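PDB 6XXW: beta-glucuronidase from Dictyoglomus thermophilum, which probably hydrolyses beta-D-glucuronides, releasing glucuronic acid, as a glycoside hydrolase family 2 enzyme. Local coordinates for residues A358-N369 and S407-A418. Residues are numbered along the deposited sequence; the frame is centred on the assembly and turned at random.
Sequences AVIEEAPAVGLN and SVIMWSVANEAA
Neighbouring parallel strands of the TIM barrel, 358-362 and 408-415, meet here, and the loops that follow them run on side by side toward the pocket at its C-terminal end. Val359 N bonds to Ser407 O and Ile409 N to Val359 O; after a one-residue slip in register around Ile409, Glu361 N bonds to Met410 O and Ala363 N to Ser412 O. On the barrel interior, Ser412 OG donates to Glu362 OE1 at 2.7 Å, on its anti side and 27° out of the carboxylate plane. With CG anti to the backbone N (chi1 -177°), Glu362 extends its carboxylate alongside Ser412. Arg338 forms a salt bridge with OE1, while Glu362 OE2 is hydrogen-bonded to His341 ND1 and rests 3.3 Å from Asn415 CB. An alanine in place of Glu362 would probably leave the charge of Arg338 without this mate and the hydroxyl of Ser412 without its acceptor. On the same face, Ile360 CD1 packs against Met410 CE at 3.7 Å. On the opposite face, toward the outer helices of the beta/alpha barrel, Glu361 lies alongside Trp411, the planes of its carboxylate and the indole only 8° apart, with OE1 at the ring edge, 3.7 Å from CZ3. Its OE2 pairs with Arg401, and Trp411 NE1 donates to Asp439. At the end of strand 408-415, Asn415 N reaches Ala365 O from above the carbonyl plane, at 3.2 Å. Water 1 donates to Ala365 O and Asn415 O and accepts from Leu368 N. A Tris molecule in the pocket, probably from the crystallisation liquor, hydrogen-bonds to Asn415 ND2 and Glu416 OE1; Asn415 OD1 bonds to Arg338 NH1 and Glu416 OE2 to Asn467 ND2. The Asn415-Glu416 pair where this strand ends is consistent with the Asn-Glu acid/base motif of family 2 glycosidases.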
loop_
_atom_site.group_PDB
_atom_site.type_symbol
_atom_site.label_atom_id
_atom_site.label_comp_id
_atom_site.label_asym_id
_atom_site.label_seq_id
_atom_site.Cartn_x
_atom_site.Cartn_y
_atom_site.Cartn_z
ATOM N N ALA A 358 15.327 13.183 -27.258
ATOM C CA ALA A 358 15.930 14.505 -27.221
ATOM C C ALA A 358 16.163 14.904 -25.773
ATOM O O ALA A 358 15.279 14.741 -24.929
ATOM C CB ALA A 358 15.031 15.523 -27.926
ATOM N N VAL A 359 17.347 15.429 -25.481
ATOM C CA VAL A 359 17.759 15.717 -24.116
ATOM C C VAL A 359 18.023 17.215 -23.969
ATOM O O VAL A 359 18.778 17.800 -24.753
ATOM C CB VAL A 359 19.008 14.902 -23.734
ATOM C CG1 VAL A 359 19.499 15.303 -22.366
ATOM C CG2 VAL A 359 18.689 13.406 -23.775
ATOM N N ILE A 360 17.404 17.824 -22.967
ATOM C CA ILE A 360 17.811 19.139 -22.474
ATOM C C ILE A 360 18.759 18.866 -21.318
ATOM O O ILE A 360 18.330 18.391 -20.265
ATOM C CB ILE A 360 16.608 19.977 -22.008
ATOM C CG1 ILE A 360 15.574 20.140 -23.128
ATOM C CG2 ILE A 360 17.074 21.348 -21.515
ATOM C CD1 ILE A 360 14.208 20.646 -22.653
ATOM N N GLU A 361 20.045 19.158 -21.485
ATOM C CA GLU A 361 20.984 18.859 -20.415
ATOM C C GLU A 361 21.260 20.109 -19.596
ATOM O O GLU A 361 21.503 21.188 -20.147
ATOM C CB GLU A 361 22.286 18.260 -20.935
ATOM C CG GLU A 361 23.185 17.838 -19.782
ATOM C CD GLU A 361 24.190 16.798 -20.184
ATOM O OE1 GLU A 361 24.719 16.912 -21.309
ATOM O OE2 GLU A 361 24.439 15.876 -19.377
ATOM N N GLU A 362 21.212 19.953 -18.275
ATOM C CA GLU A 362 21.142 21.061 -17.340
ATOM C C GLU A 362 22.354 21.078 -16.416
ATOM O O GLU A 362 22.779 20.033 -15.901
ATOM C CB GLU A 362 19.849 20.955 -16.520
ATOM C CG GLU A 362 19.619 22.077 -15.552
ATOM C CD GLU A 362 18.187 22.093 -15.091
ATOM O OE1 GLU A 362 17.312 22.521 -15.887
ATOM O OE2 GLU A 362 17.940 21.655 -13.948
ATOM N N ALA A 363 22.898 22.275 -16.211
ATOM C CA ALA A 363 23.955 22.503 -15.238
ATOM C C ALA A 363 23.404 22.420 -13.816
ATOM O O ALA A 363 22.218 22.677 -13.582
ATOM C CB ALA A 363 24.591 23.875 -15.474
ATOM N N PRO A 364 24.263 22.109 -12.834
ATOM C CA PRO A 364 23.771 21.864 -11.468
ATOM C C PRO A 364 23.447 23.113 -10.659
ATOM O O PRO A 364 23.569 23.087 -9.426
ATOM C CB PRO A 364 24.928 21.091 -10.810
ATOM C CG PRO A 364 25.994 20.971 -11.829
ATOM C CD PRO A 364 25.718 21.912 -12.934
ATOM N N ALA A 365 23.029 24.198 -11.319
ATOM C CA ALA A 365 22.688 25.450 -10.640
ATOM C C ALA A 365 21.234 25.401 -10.159
ATOM O O ALA A 365 20.344 26.117 -10.623
ATOM C CB ALA A 365 22.935 26.642 -11.557
ATOM N N VAL A 366 21.013 24.521 -9.194
ATOM C CA VAL A 366 19.717 24.325 -8.562
ATOM C C VAL A 366 19.915 24.576 -7.074
ATOM O O VAL A 366 20.986 24.309 -6.523
ATOM C CB VAL A 366 19.161 22.904 -8.843
ATOM C CG1 VAL A 366 20.147 21.824 -8.374
ATOM C CG2 VAL A 366 17.761 22.708 -8.207
ATOM N N GLY A 367 18.887 25.113 -6.425
ATOM C CA GLY A 367 19.020 25.510 -5.043
ATOM C C GLY A 367 19.460 26.940 -4.836
ATOM O O GLY A 367 19.743 27.323 -3.693
ATOM N N LEU A 368 19.533 27.737 -5.902
ATOM C CA LEU A 368 19.913 29.145 -5.803
ATOM C C LEU A 368 18.679 29.990 -5.486
ATOM O O LEU A 368 18.299 30.920 -6.197
ATOM C CB LEU A 368 20.594 29.605 -7.088
ATOM C CG LEU A 368 22.064 29.214 -7.269
ATOM C CD1 LEU A 368 22.215 27.733 -7.530
ATOM C CD2 LEU A 368 22.683 30.023 -8.419
ATOM N N ASN A 369 18.052 29.640 -4.369
ATOM C CA ASN A 369 16.770 30.232 -4.023
ATOM C C ASN A 369 16.441 29.876 -2.586
ATOM O O ASN A 369 16.477 28.701 -2.208
ATOM C CB ASN A 369 15.676 29.728 -4.974
ATOM C CG ASN A 369 14.533 30.710 -5.135
ATOM O OD1 ASN A 369 13.948 30.815 -6.215
ATOM N ND2 ASN A 369 14.192 31.406 -4.066
ATOM N N SER A 407 21.801 13.563 -29.192
ATOM C CA SER A 407 20.622 13.603 -28.332
ATOM C C SER A 407 20.520 14.907 -27.546
ATOM O O SER A 407 19.403 15.352 -27.246
ATOM C CB SER A 407 20.631 12.408 -27.372
ATOM O OG SER A 407 21.740 12.470 -26.471
ATOM N N VAL A 408 21.649 15.531 -27.187
ATOM C CA VAL A 408 21.582 16.822 -26.508
ATOM C C VAL A 408 21.180 17.889 -27.521
ATOM O O VAL A 408 21.900 18.149 -28.496
ATOM C CB VAL A 408 22.919 17.188 -25.843
ATOM C CG1 VAL A 408 22.801 18.582 -25.172
ATOM C CG2 VAL A 408 23.368 16.142 -24.843
ATOM N N ILE A 409 20.044 18.543 -27.279
ATOM C CA ILE A 409 19.529 19.529 -28.218
ATOM C C ILE A 409 19.344 20.898 -27.596
ATOM O O ILE A 409 18.863 21.798 -28.271
ATOM C CB ILE A 409 18.216 19.059 -28.884
ATOM C CG1 ILE A 409 17.276 18.412 -27.868
ATOM C CG2 ILE A 409 18.532 18.095 -30.037
ATOM C CD1 ILE A 409 16.716 19.332 -26.834
ATOM N N MET A 410 19.712 21.081 -26.331
ATOM C CA MET A 410 19.534 22.356 -25.638
ATOM C C MET A 410 20.281 22.281 -24.320
ATOM O O MET A 410 20.319 21.227 -23.680
ATOM C CB MET A 410 18.048 22.670 -25.379
ATOM C CG MET A 410 17.805 24.019 -24.701
ATOM S SD MET A 410 16.259 24.842 -25.150
ATOM C CE MET A 410 15.014 23.651 -24.576
ATOM N N TRP A 411 20.848 23.412 -23.905
ATOM C CA TRP A 411 21.472 23.537 -22.595
ATOM C C TRP A 411 20.571 24.342 -21.666
ATOM O O TRP A 411 20.057 25.405 -22.051
ATOM C CB TRP A 411 22.838 24.241 -22.685
ATOM C CG TRP A 411 23.815 23.635 -23.671
ATOM C CD1 TRP A 411 24.244 24.200 -24.838
ATOM C CD2 TRP A 411 24.506 22.379 -23.553
ATOM N NE1 TRP A 411 25.147 23.370 -25.463
ATOM C CE2 TRP A 411 25.331 22.249 -24.694
ATOM C CE3 TRP A 411 24.506 21.353 -22.599
ATOM C CZ2 TRP A 411 26.132 21.121 -24.921
ATOM C CZ3 TRP A 411 25.324 20.219 -22.824
ATOM C CH2 TRP A 411 26.122 20.124 -23.972
ATOM N N SER A 412 20.415 23.865 -20.428
ATOM C CA SER A 412 19.715 24.612 -19.382
ATOM C C SER A 412 20.738 25.117 -18.376
ATOM O O SER A 412 21.512 24.328 -17.831
ATOM C CB SER A 412 18.663 23.756 -18.678
ATOM O OG SER A 412 18.098 24.492 -17.598
ATOM N N VAL A 413 20.774 26.430 -18.153
ATOM C CA VAL A 413 21.822 26.968 -17.290
ATOM C C VAL A 413 21.467 26.925 -15.803
ATOM O O VAL A 413 22.376 27.029 -14.963
ATOM C CB VAL A 413 22.215 28.411 -17.686
ATOM C CG1 VAL A 413 22.766 28.456 -19.126
ATOM C CG2 VAL A 413 21.060 29.375 -17.509
ATOM N N ALA A 414 20.192 26.746 -15.448
ATOM C CA ALA A 414 19.788 26.729 -14.042
ATOM C C ALA A 414 18.346 26.250 -13.921
ATOM O O ALA A 414 17.593 26.213 -14.899
ATOM C CB ALA A 414 19.932 28.109 -13.388
ATOM N N ASN A 415 17.961 25.908 -12.691
ATOM C CA ASN A 415 16.590 25.515 -12.372
ATOM C C ASN A 415 16.104 26.298 -11.165
ATOM O O ASN A 415 16.641 26.137 -10.065
ATOM C CB ASN A 415 16.486 24.019 -12.078
ATOM C CG ASN A 415 15.066 23.588 -11.748
ATOM O OD1 ASN A 415 14.260 23.336 -12.648
ATOM N ND2 ASN A 415 14.746 23.510 -10.450
ATOM N N GLU A 416 15.074 27.123 -11.366
ATOM C CA GLU A 416 14.382 27.809 -10.271
ATOM C C GLU A 416 15.336 28.622 -9.402
ATOM O O GLU A 416 15.259 28.593 -8.171
ATOM C CB GLU A 416 13.589 26.813 -9.418
ATOM C CG GLU A 416 12.477 26.064 -10.181
ATOM C CD GLU A 416 11.567 25.262 -9.258
ATOM O OE1 GLU A 416 12.004 24.893 -8.142
ATOM O OE2 GLU A 416 10.408 25.006 -9.648
ATOM N N ALA A 417 16.246 29.353 -10.042
ATOM C CA ALA A 417 17.035 30.339 -9.318
ATOM C C ALA A 417 16.176 31.559 -8.966
ATOM O O ALA A 417 15.085 31.767 -9.504
ATOM C CB ALA A 417 18.247 30.770 -10.146
ATOM N N ALA A 418 16.703 32.398 -8.070
ATOM C CA ALA A 418 16.003 33.622 -7.650
ATOM C C ALA A 418 16.251 34.737 -8.670
ATOM O O ALA A 418 16.905 35.750 -8.406
ATOM C CB ALA A 418 16.431 34.034 -6.248
HETATM O O HOH W 1 18.656 27.489 -8.860
HETATM O O HOH W 2 16.032 26.256 -6.553
#